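Local coordinates for protein Cap5O (Staphylococcus aureus, PDB 3OJO) that probably oxidises UDP-N-acetyl-mannosamine with NAD as cofactor, a dehydrogenase step in the biosynthesis of the staphylococcal capsular polysaccharide, at residues L119-T124 with G152-L157; S376-L381 with S393-M398; K401-T406 with V417-Y422. All coordinates share one frame; numbering follows the deposited sequence.

Contact 1 (L119-T124 with G152-L157); sequences LKKGNT and GEDIYL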
loop_
_atom_site.group_PDB
_atom_site.type_symbol
_atom_site.label_atom_id
_atom_site.label_comp_id
_atom_site.label_asym_id
_atom_site.label_seq_id
_atom_site.Cartn_x
_atom_site.Cartn_y
_atom_site.Cartn_z
ATOM N N LEU B 119 -36.576 -23.982 -0.681
ATOM C CA LEU B 119 -36.359 -23.391 -1.997
ATOM C C LEU B 119 -37.397 -23.738 -3.043
ATOM O O LEU B 119 -37.725 -24.906 -3.239
ATOM C CB LEU B 119 -34.955 -23.702 -2.526
ATOM C CG LEU B 119 -33.802 -22.878 -1.954
ATOM C CD1 LEU B 119 -32.501 -23.272 -2.603
ATOM C CD2 LEU B 119 -34.041 -21.392 -2.140
ATOM N N LYS B 120 -37.895 -22.705 -3.725
ATOM C CA LYS B 120 -38.887 -22.793 -4.791
ATOM C C LYS B 120 -38.352 -22.035 -6.010
ATOM O O LYS B 120 -37.493 -21.163 -5.857
ATOM C CB LYS B 120 -40.238 -22.179 -4.340
ATOM C CG LYS B 120 -40.756 -22.616 -2.955
ATOM C CD LYS B 120 -41.501 -23.951 -2.961
ATOM C CE LYS B 120 -42.051 -24.315 -1.596
ATOM N NZ LYS B 120 -41.045 -25.012 -0.738
ATOM N N LYS B 121 -38.843 -22.369 -7.223
ATOM C CA LYS B 121 -38.408 -21.674 -8.436
ATOM C C LYS B 121 -38.779 -20.182 -8.377
ATOM O O LYS B 121 -39.852 -19.834 -7.872
ATOM C CB LYS B 121 -38.942 -22.367 -9.700
ATOM C CG LYS B 121 -38.160 -23.634 -10.043
ATOM C CD LYS B 121 -38.687 -24.365 -11.260
ATOM C CE LYS B 121 -37.719 -25.423 -11.755
ATOM N NZ LYS B 121 -37.519 -26.541 -10.780
ATOM N N GLY B 122 -37.846 -19.329 -8.805
ATOM C CA GLY B 122 -37.998 -17.873 -8.808
ATOM C C GLY B 122 -37.333 -17.157 -7.643
ATOM O O GLY B 122 -37.230 -15.924 -7.653
ATOM N N ASN B 123 -36.871 -17.928 -6.630
ATOM C CA ASN B 123 -36.229 -17.420 -5.413
ATOM C C ASN B 123 -34.860 -16.764 -5.625
ATOM O O ASN B 123 -34.117 -17.134 -6.544
ATOM C CB ASN B 123 -36.133 -18.525 -4.350
ATOM C CG ASN B 123 -37.444 -18.896 -3.688
ATOM O OD1 ASN B 123 -38.511 -18.291 -3.922
ATOM N ND2 ASN B 123 -37.381 -19.898 -2.824
ATOM N N THR B 124 -34.532 -15.796 -4.743
ATOM C CA THR B 124 -33.251 -15.085 -4.733
ATOM C C THR B 124 -32.498 -15.371 -3.428
ATOM O O THR B 124 -33.088 -15.293 -2.350
ATOM C CB THR B 124 -33.432 -13.583 -4.988
ATOM O OG1 THR B 124 -34.244 -13.406 -6.146
ATOM C CG2 THR B 124 -32.092 -12.846 -5.182
ATOM N N GLY B 152 -29.820 -18.190 -12.618
ATOM C CA GLY B 152 -30.173 -17.147 -13.573
ATOM C C GLY B 152 -31.470 -17.444 -14.291
ATOM O O GLY B 152 -32.001 -16.584 -15.004
ATOM N N GLU B 153 -31.998 -18.668 -14.081
ATOM C CA GLU B 153 -33.238 -19.153 -14.680
ATOM C C GLU B 153 -34.268 -19.458 -13.599
ATOM O O GLU B 153 -35.294 -18.773 -13.526
ATOM C CB GLU B 153 -32.960 -20.389 -15.566
ATOM C CG GLU B 153 -33.761 -20.399 -16.855
ATOM C CD GLU B 153 -33.150 -21.204 -17.983
ATOM O OE1 GLU B 153 -32.135 -20.743 -18.557
ATOM O OE2 GLU B 153 -33.774 -22.209 -18.393
ATOM N N ASP B 154 -33.980 -20.469 -12.748
ATOM C CA ASP B 154 -34.845 -20.934 -11.657
ATOM C C ASP B 154 -34.637 -20.157 -10.339
ATOM O O ASP B 154 -35.612 -19.860 -9.653
ATOM C CB ASP B 154 -34.649 -22.439 -11.416
ATOM C CG ASP B 154 -34.777 -23.329 -12.632
ATOM O OD1 ASP B 154 -35.746 -23.159 -13.389
ATOM O OD2 ASP B 154 -33.951 -24.242 -12.781
ATOM N N ILE B 155 -33.369 -19.874 -9.967
ATOM C CA ILE B 155 -33.001 -19.119 -8.756
ATOM C C ILE B 155 -31.903 -18.096 -9.021
ATOM O O ILE B 155 -31.052 -18.302 -9.892
ATOM C CB ILE B 155 -32.673 -19.980 -7.513
ATOM C CG1 ILE B 155 -31.603 -21.031 -7.784
ATOM C CG2 ILE B 155 -33.903 -20.520 -6.821
ATOM C CD1 ILE B 155 -30.249 -20.523 -7.397
ATOM N N TYR B 156 -31.878 -17.038 -8.213
ATOM C CA TYR B 156 -30.904 -15.978 -8.388
ATOM C C TYR B 156 -29.910 -15.898 -7.252
ATOM O O TYR B 156 -30.308 -15.864 -6.085
ATOM C CB TYR B 156 -31.593 -14.643 -8.696
ATOM C CG TYR B 156 -32.605 -14.780 -9.812
ATOM C CD1 TYR B 156 -32.196 -14.949 -11.134
ATOM C CD2 TYR B 156 -33.969 -14.829 -9.540
ATOM C CE1 TYR B 156 -33.121 -15.139 -12.161
ATOM C CE2 TYR B 156 -34.905 -15.012 -10.559
ATOM C CZ TYR B 156 -34.476 -15.171 -11.868
ATOM O OH TYR B 156 -35.392 -15.358 -12.879
ATOM N N LEU B 157 -28.613 -15.947 -7.599
ATOM C CA LEU B 157 -27.519 -15.905 -6.642
ATOM C C LEU B 157 -26.783 -14.555 -6.680
ATOM O O LEU B 157 -26.132 -14.234 -7.676
ATOM C CB LEU B 157 -26.542 -17.066 -6.879
ATOM C CG LEU B 157 -26.990 -18.504 -6.640
ATOM C CD1 LEU B 157 -25.796 -19.451 -6.763
ATOM C CD2 LEU B 157 -27.636 -18.679 -5.272
#

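Contact 2 (S376-L381 with S393-M398); sequences SLVLIL and SHFDKM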
loop_
_atom_site.group_PDB
_atom_site.type_symbol
_atom_site.label_atom_id
_atom_site.label_comp_id
_atom_site.label_asym_id
_atom_site.label_seq_id
_atom_site.Cartn_x
_atom_site.Cartn_y
_atom_site.Cartn_z
ATOM N N SER B 376 3.120 1.798 37.200
ATOM C CA SER B 376 4.368 2.360 36.678
ATOM C C SER B 376 4.214 2.840 35.222
ATOM O O SER B 376 4.909 3.775 34.828
ATOM C CB SER B 376 5.497 1.342 36.774
ATOM O OG SER B 376 5.715 0.966 38.123
ATOM N N LEU B 377 3.297 2.218 34.434
ATOM C CA LEU B 377 3.047 2.554 33.022
ATOM C C LEU B 377 1.582 2.403 32.592
ATOM O O LEU B 377 0.954 1.406 32.916
ATOM C CB LEU B 377 3.978 1.707 32.108
ATOM C CG LEU B 377 3.692 1.641 30.592
ATOM C CD1 LEU B 377 4.084 2.933 29.864
ATOM C CD2 LEU B 377 4.349 0.429 29.966
ATOM N N VAL B 378 1.049 3.401 31.859
ATOM C CA VAL B 378 -0.282 3.358 31.217
ATOM C C VAL B 378 -0.058 3.015 29.735
ATOM O O VAL B 378 0.633 3.742 29.005
ATOM C CB VAL B 378 -1.172 4.611 31.441
ATOM C CG1 VAL B 378 -2.148 4.838 30.281
ATOM C CG2 VAL B 378 -1.933 4.487 32.759
ATOM N N LEU B 379 -0.580 1.862 29.329
ATOM C CA LEU B 379 -0.419 1.361 27.976
ATOM C C LEU B 379 -1.674 1.605 27.141
ATOM O O LEU B 379 -2.701 0.971 27.385
ATOM C CB LEU B 379 -0.018 -0.133 28.011
ATOM C CG LEU B 379 0.449 -0.786 26.712
ATOM C CD1 LEU B 379 1.649 -0.048 26.096
ATOM C CD2 LEU B 379 0.781 -2.246 26.938
ATOM N N ILE B 380 -1.585 2.516 26.147
ATOM C CA ILE B 380 -2.727 2.785 25.267
ATOM C C ILE B 380 -2.722 1.910 23.982
ATOM O O ILE B 380 -1.879 2.069 23.094
ATOM C CB ILE B 380 -3.005 4.280 25.024
ATOM C CG1 ILE B 380 -2.830 5.082 26.323
ATOM C CG2 ILE B 380 -4.402 4.459 24.407
ATOM C CD1 ILE B 380 -3.206 6.485 26.248
ATOM N N LEU B 381 -3.690 0.987 23.921
ATOM C CA LEU B 381 -3.845 -0.015 22.864
ATOM C C LEU B 381 -5.080 0.144 21.980
ATOM O O LEU B 381 -5.134 -0.500 20.928
ATOM C CB LEU B 381 -3.778 -1.439 23.445
ATOM C CG LEU B 381 -2.607 -1.803 24.341
ATOM C CD1 LEU B 381 -2.793 -3.165 24.872
ATOM C CD2 LEU B 381 -1.271 -1.682 23.607
ATOM N N SER B 393 -4.532 15.052 35.739
ATOM C CA SER B 393 -5.476 14.795 36.826
ATOM C C SER B 393 -5.904 13.323 36.891
ATOM O O SER B 393 -6.097 12.794 37.991
ATOM C CB SER B 393 -6.713 15.674 36.658
ATOM O OG SER B 393 -6.418 16.938 36.084
ATOM N N HIS B 394 -6.059 12.674 35.712
ATOM C CA HIS B 394 -6.479 11.273 35.547
ATOM C C HIS B 394 -5.429 10.269 36.003
ATOM O O HIS B 394 -5.772 9.162 36.423
ATOM C CB HIS B 394 -6.809 10.991 34.078
ATOM C CG HIS B 394 -7.892 11.853 33.522
ATOM N ND1 HIS B 394 -9.213 11.455 33.554
ATOM C CD2 HIS B 394 -7.809 13.062 32.925
ATOM C CE1 HIS B 394 -9.894 12.431 32.975
ATOM N NE2 HIS B 394 -9.090 13.418 32.575
ATOM N N PHE B 395 -4.158 10.651 35.898
ATOM C CA PHE B 395 -3.007 9.808 36.212
ATOM C C PHE B 395 -2.355 10.103 37.586
ATOM O O PHE B 395 -1.274 9.570 37.870
ATOM C CB PHE B 395 -1.987 9.890 35.047
ATOM C CG PHE B 395 -2.641 9.785 33.686
ATOM C CD1 PHE B 395 -3.087 8.560 33.203
ATOM C CD2 PHE B 395 -2.863 10.916 32.913
ATOM C CE1 PHE B 395 -3.722 8.468 31.963
ATOM C CE2 PHE B 395 -3.502 10.823 31.673
ATOM C CZ PHE B 395 -3.926 9.601 31.208
ATOM N N ASP B 396 -3.037 10.895 38.463
ATOM C CA ASP B 396 -2.517 11.247 39.791
ATOM C C ASP B 396 -2.157 10.052 40.683
ATOM O O ASP B 396 -1.122 10.081 41.347
ATOM C CB ASP B 396 -3.440 12.241 40.516
ATOM C CG ASP B 396 -3.152 13.707 40.222
ATOM O OD1 ASP B 396 -2.289 13.985 39.351
ATOM O OD2 ASP B 396 -3.796 14.579 40.856
ATOM N N LYS B 397 -2.972 8.987 40.637
ATOM C CA LYS B 397 -2.820 7.760 41.429
ATOM C C LYS B 397 -1.671 6.805 40.987
ATOM O O LYS B 397 -1.489 5.742 41.601
ATOM C CB LYS B 397 -4.172 7.012 41.507
ATOM C CG LYS B 397 -5.253 7.727 42.328
ATOM C CD LYS B 397 -6.483 6.837 42.532
ATOM C CE LYS B 397 -7.602 7.486 43.321
ATOM N NZ LYS B 397 -8.826 6.629 43.364
ATOM N N MET B 398 -0.902 7.181 39.933
ATOM C CA MET B 398 0.202 6.364 39.401
ATOM C C MET B 398 1.498 6.446 40.208
ATOM O O MET B 398 1.854 7.523 40.692
ATOM C CB MET B 398 0.509 6.749 37.946
ATOM C CG MET B 398 -0.415 6.127 36.928
ATOM S SD MET B 398 0.335 6.224 35.286
ATOM C CE MET B 398 1.036 4.709 35.144
#

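Contact 3 (K401-T406 with V417-Y422); sequences KVIFDT and VLYYNY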
loop_
_atom_site.group_PDB
_atom_site.type_symbol
_atom_site.label_atom_id
_atom_site.label_comp_id
_atom_site.label_asym_id
_atom_site.label_seq_id
_atom_site.Cartn_x
_atom_site.Cartn_y
_atom_site.Cartn_z
ATOM N N LYS B 401 4.144 8.518 36.460
ATOM C CA LYS B 401 3.261 9.060 35.430
ATOM C C LYS B 401 3.868 8.954 34.007
ATOM O O LYS B 401 4.348 9.949 33.445
ATOM C CB LYS B 401 2.800 10.489 35.775
ATOM C CG LYS B 401 1.881 10.572 36.993
ATOM C CD LYS B 401 1.419 12.004 37.243
ATOM C CE LYS B 401 0.949 12.224 38.658
ATOM N NZ LYS B 401 0.444 13.608 38.862
ATOM N N VAL B 402 3.873 7.720 33.445
ATOM C CA VAL B 402 4.369 7.467 32.084
ATOM C C VAL B 402 3.314 6.796 31.196
ATOM O O VAL B 402 2.626 5.875 31.638
ATOM C CB VAL B 402 5.794 6.843 31.958
ATOM C CG1 VAL B 402 6.785 7.477 32.936
ATOM C CG2 VAL B 402 5.781 5.333 32.106
ATOM N N ILE B 403 3.173 7.291 29.957
ATOM C CA ILE B 403 2.229 6.785 28.960
ATOM C C ILE B 403 2.963 6.338 27.686
ATOM O O ILE B 403 3.693 7.141 27.094
ATOM C CB ILE B 403 1.147 7.853 28.603
ATOM C CG1 ILE B 403 0.289 8.237 29.823
ATOM C CG2 ILE B 403 0.263 7.382 27.421
ATOM C CD1 ILE B 403 -0.644 9.393 29.588
ATOM N N PHE B 404 2.737 5.073 27.249
ATOM C CA PHE B 404 3.206 4.561 25.960
ATOM C C PHE B 404 1.956 4.316 25.101
ATOM O O PHE B 404 1.195 3.362 25.321
ATOM C CB PHE B 404 4.103 3.310 26.053
ATOM C CG PHE B 404 4.550 2.777 24.706
ATOM C CD1 PHE B 404 4.844 3.645 23.652
ATOM C CD2 PHE B 404 4.680 1.413 24.488
ATOM C CE1 PHE B 404 5.224 3.152 22.403
ATOM C CE2 PHE B 404 5.080 0.926 23.242
ATOM C CZ PHE B 404 5.357 1.801 22.216
ATOM N N ASP B 405 1.722 5.240 24.163
ATOM C CA ASP B 405 0.556 5.227 23.295
ATOM C C ASP B 405 0.886 4.610 21.941
ATOM O O ASP B 405 1.576 5.217 21.129
ATOM C CB ASP B 405 -0.031 6.640 23.199
ATOM C CG ASP B 405 -1.352 6.785 22.484
ATOM O OD1 ASP B 405 -2.023 5.758 22.255
ATOM O OD2 ASP B 405 -1.725 7.925 22.168
ATOM N N THR B 406 0.401 3.374 21.720
ATOM C CA THR B 406 0.613 2.612 20.493
ATOM C C THR B 406 -0.337 3.053 19.373
ATOM O O THR B 406 -0.159 2.620 18.234
ATOM C CB THR B 406 0.504 1.090 20.772
ATOM O OG1 THR B 406 -0.845 0.740 21.027
ATOM C CG2 THR B 406 1.400 0.628 21.886
ATOM N N VAL B 417 3.239 14.298 33.494
ATOM C CA VAL B 417 3.172 13.018 32.784
ATOM C C VAL B 417 4.150 12.967 31.604
ATOM O O VAL B 417 4.181 13.895 30.789
ATOM C CB VAL B 417 1.713 12.675 32.338
ATOM C CG1 VAL B 417 1.604 11.235 31.855
ATOM C CG2 VAL B 417 0.688 12.936 33.450
ATOM N N LEU B 418 4.934 11.870 31.512
ATOM C CA LEU B 418 5.857 11.619 30.401
ATOM C C LEU B 418 5.106 10.841 29.307
ATOM O O LEU B 418 4.754 9.675 29.509
ATOM C CB LEU B 418 7.083 10.824 30.865
ATOM C CG LEU B 418 8.126 11.571 31.684
ATOM C CD1 LEU B 418 8.964 10.599 32.477
ATOM C CD2 LEU B 418 9.027 12.404 30.797
ATOM N N TYR B 419 4.820 11.508 28.173
ATOM C CA TYR B 419 4.082 10.911 27.059
ATOM C C TYR B 419 4.962 10.405 25.911
ATOM O O TYR B 419 5.716 11.172 25.304
ATOM C CB TYR B 419 2.987 11.857 26.531
ATOM C CG TYR B 419 2.248 11.306 25.331
ATOM C CD1 TYR B 419 2.618 11.663 24.038
ATOM C CD2 TYR B 419 1.181 10.423 25.487
ATOM C CE1 TYR B 419 1.965 11.132 22.929
ATOM C CE2 TYR B 419 0.515 9.895 24.384
ATOM C CZ TYR B 419 0.914 10.250 23.107
ATOM O OH TYR B 419 0.253 9.756 22.015
ATOM N N TYR B 420 4.764 9.136 25.542
ATOM C CA TYR B 420 5.479 8.506 24.444
ATOM C C TYR B 420 4.547 7.936 23.375
ATOM O O TYR B 420 3.424 7.511 23.660
ATOM C CB TYR B 420 6.480 7.452 24.941
ATOM C CG TYR B 420 7.514 7.985 25.909
ATOM C CD1 TYR B 420 7.249 8.054 27.276
ATOM C CD2 TYR B 420 8.784 8.356 25.473
ATOM C CE1 TYR B 420 8.205 8.522 28.177
ATOM C CE2 TYR B 420 9.754 8.810 26.367
ATOM C CZ TYR B 420 9.456 8.898 27.718
ATOM O OH TYR B 420 10.389 9.360 28.613
ATOM N N ASN B 421 5.050 7.955 22.137
ATOM C CA ASN B 421 4.464 7.523 20.865
ATOM C C ASN B 421 5.300 6.351 20.369
ATOM O O ASN B 421 6.231 5.923 21.041
ATOM C CB ASN B 421 4.734 8.659 19.852
ATOM C CG ASN B 421 3.625 9.617 19.602
ATOM O OD1 ASN B 421 2.452 9.316 19.811
ATOM N ND2 ASN B 421 3.978 10.766 19.041
ATOM N N TYR B 422 5.065 5.941 19.122
ATOM C CA TYR B 422 5.917 5.006 18.412
ATOM C C TYR B 422 7.042 5.864 17.814
ATOM O O TYR B 422 8.129 5.373 17.522
ATOM C CB TYR B 422 5.127 4.328 17.299
ATOM C CG TYR B 422 4.566 2.971 17.650
ATOM C CD1 TYR B 422 5.329 2.038 18.342
ATOM C CD2 TYR B 422 3.339 2.557 17.152
ATOM C CE1 TYR B 422 4.848 0.760 18.603
ATOM C CE2 TYR B 422 2.849 1.283 17.404
ATOM C CZ TYR B 422 3.608 0.384 18.125
ATOM O OH TYR B 422 3.120 -0.872 18.384
HETATM O O HOH W 1 2.201 5.765 18.417
#

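Contact 1 (L119-T124 with G152-L157)
Thr124 and Tyr156 form a parallel bridge, with their CA atoms 4.4 Å apart, between strands 124-127 and 156-159 of the Rossmann-type NAD-binding domain. Tyr156 N donates to Asn123 O over 2.8 Å, and Ile155 CA approaches the same oxygen at 3.2 Å. Ahead of this bridge, 119-124 makes a type II turn from Lys120 to Asn123; there Gly122 N points at Asp154 O, a hydrogen bond whose modelled length is too short to be trusted. On the face shared by Thr124 and Tyr156 the two side chains slant across each other: Thr124 OG1 comes to the edge of the tyrosine ring, 3.7 Å from CD2, and Gly122 O lies farther along that edge near CE2. Helix 185-195 packs on both residues through Ala190. At the solvent end Lys121 and Asp154 run side by side in the same direction. The methylene chain does the touching, because the bend at chi4 (65°) leaves NZ 4.6 Å from Asp154 OD1, while NZ bonds to Gly148 O and forms a cation-pi contact with Phe149. The two side chains therefore meet through Lys121 CE, which stands 3.4 Å from Asp154 OD1.

Contact 2 (S376-L381 with S393-M398)
Met398 reaches across to the backbone of strand 377-380 and lays its terminal methyl against the main chain at Leu377 and Val378. CE stands 3.4 Å from Leu377 N and 3.5 Å from Val378 N, so the thioether touches main chain as well as side chain. The bend at chi3 (97°) turns this methyl aside from the line of the chain and onto the peptides, leaving the sulfur to face the valine.

Among the side chains, Val378 and Met398 cross at about a right angle. Val378 CG2 is the branch that meets the thioether, 3.8 Å from Met398 SD; lying anti to the carbonyl carbon, it is directed at the loop. The same methyl approaches the Phe395 ring obliquely, 4.3 Å from CD1, and His394 CB lies over one face of that ring. This is the packing of a connecting loop on the parallel sheet of the Rossmann-like UDP-binding domain: 393-398 belongs to the link between neighbouring strands 377-380 and 402-405. Val372 of helix 368-372 touches both Val378 and Met398, while Phe395 also rests on Ile403 in the next strand.

No hydrogen bond joins the two segments. Within the loop a type I turn runs from Phe395 to Met398, and Met398 N returns to Phe395 O over 3.2 Å. Outside the two segments, Ser314 O holds Ser376 OG.

Contact 3 (K401-T406 with V417-Y422)
Tyr419 leans across Ile403 and Asp405 on one face of a parallel strand pair, 402-405 with 418-420, at the end of the five-stranded sheet of the Rossmann-like UDP-binding domain. The strands run nearly parallel, bonded through Leu418 N to Lys401 O, Ile403 N to Leu418 O, Tyr420 N to Ile403 O and Asp405 N to Tyr420 O. With CG anti to the backbone N (chi1 177°), the Tyr419 ring extends along the sheet: CD2 rests 3.7 Å from Ile403 CG2, and OH donates to Asp405 OD2 over 2.7 Å. The hydroxyl meets the anti side of the carboxylate, whose plane is turned 67° from the ring. Val409 N and Val410 N also bond to OD2, while OD1 takes Lys407 N, so backbone amides fix the acid's rotation. Ile403 CD1 meets Val417 CG1 at 3.7 Å.

On the other face Val402 and Leu418 lie side by side, CG1 against CD1. Phe404 slants toward Tyr422 in an offset edge-to-face pair, centroids 5.7 Å apart and planes at 82°, with the phenylalanine edge directed at the tyrosine face. Asn421 O sits at the Phe404 edge, 3.2 Å from CE1, and Thr406 CA lies over a face of Tyr422. Past the last direct backbone bond, a water spans the widening gap between the segments, donating to Asp405 O over 2.8 Å and accepting from Tyr422 N over 3.0 Å.

Contacts 2 and 3 both reach the same parallel sheet, their centres 9 Å apart, with strands 377-380 and 402-405 as neighbours within it. Besides the backbone hydrogen bonds between these strands, two links through side chains join them: Asp396 OD1 to Lys401 NZ, a salt bridge of 2.8 Å, and Ile380 O to Thr406 OG1, a probable hydrogen bond of 2.7 Å. Packing adds Ser376 O against Val402 CG2 at 3.3 Å. Contact 1 belongs to the separate NAD-binding domain, on the opposite side of the chain's centre; its centre is 59 Å from that of contact 2 and 58 Å from that of contact 3. All three lie away from the NAD and pyridine-2,6-dicarboxylate sites.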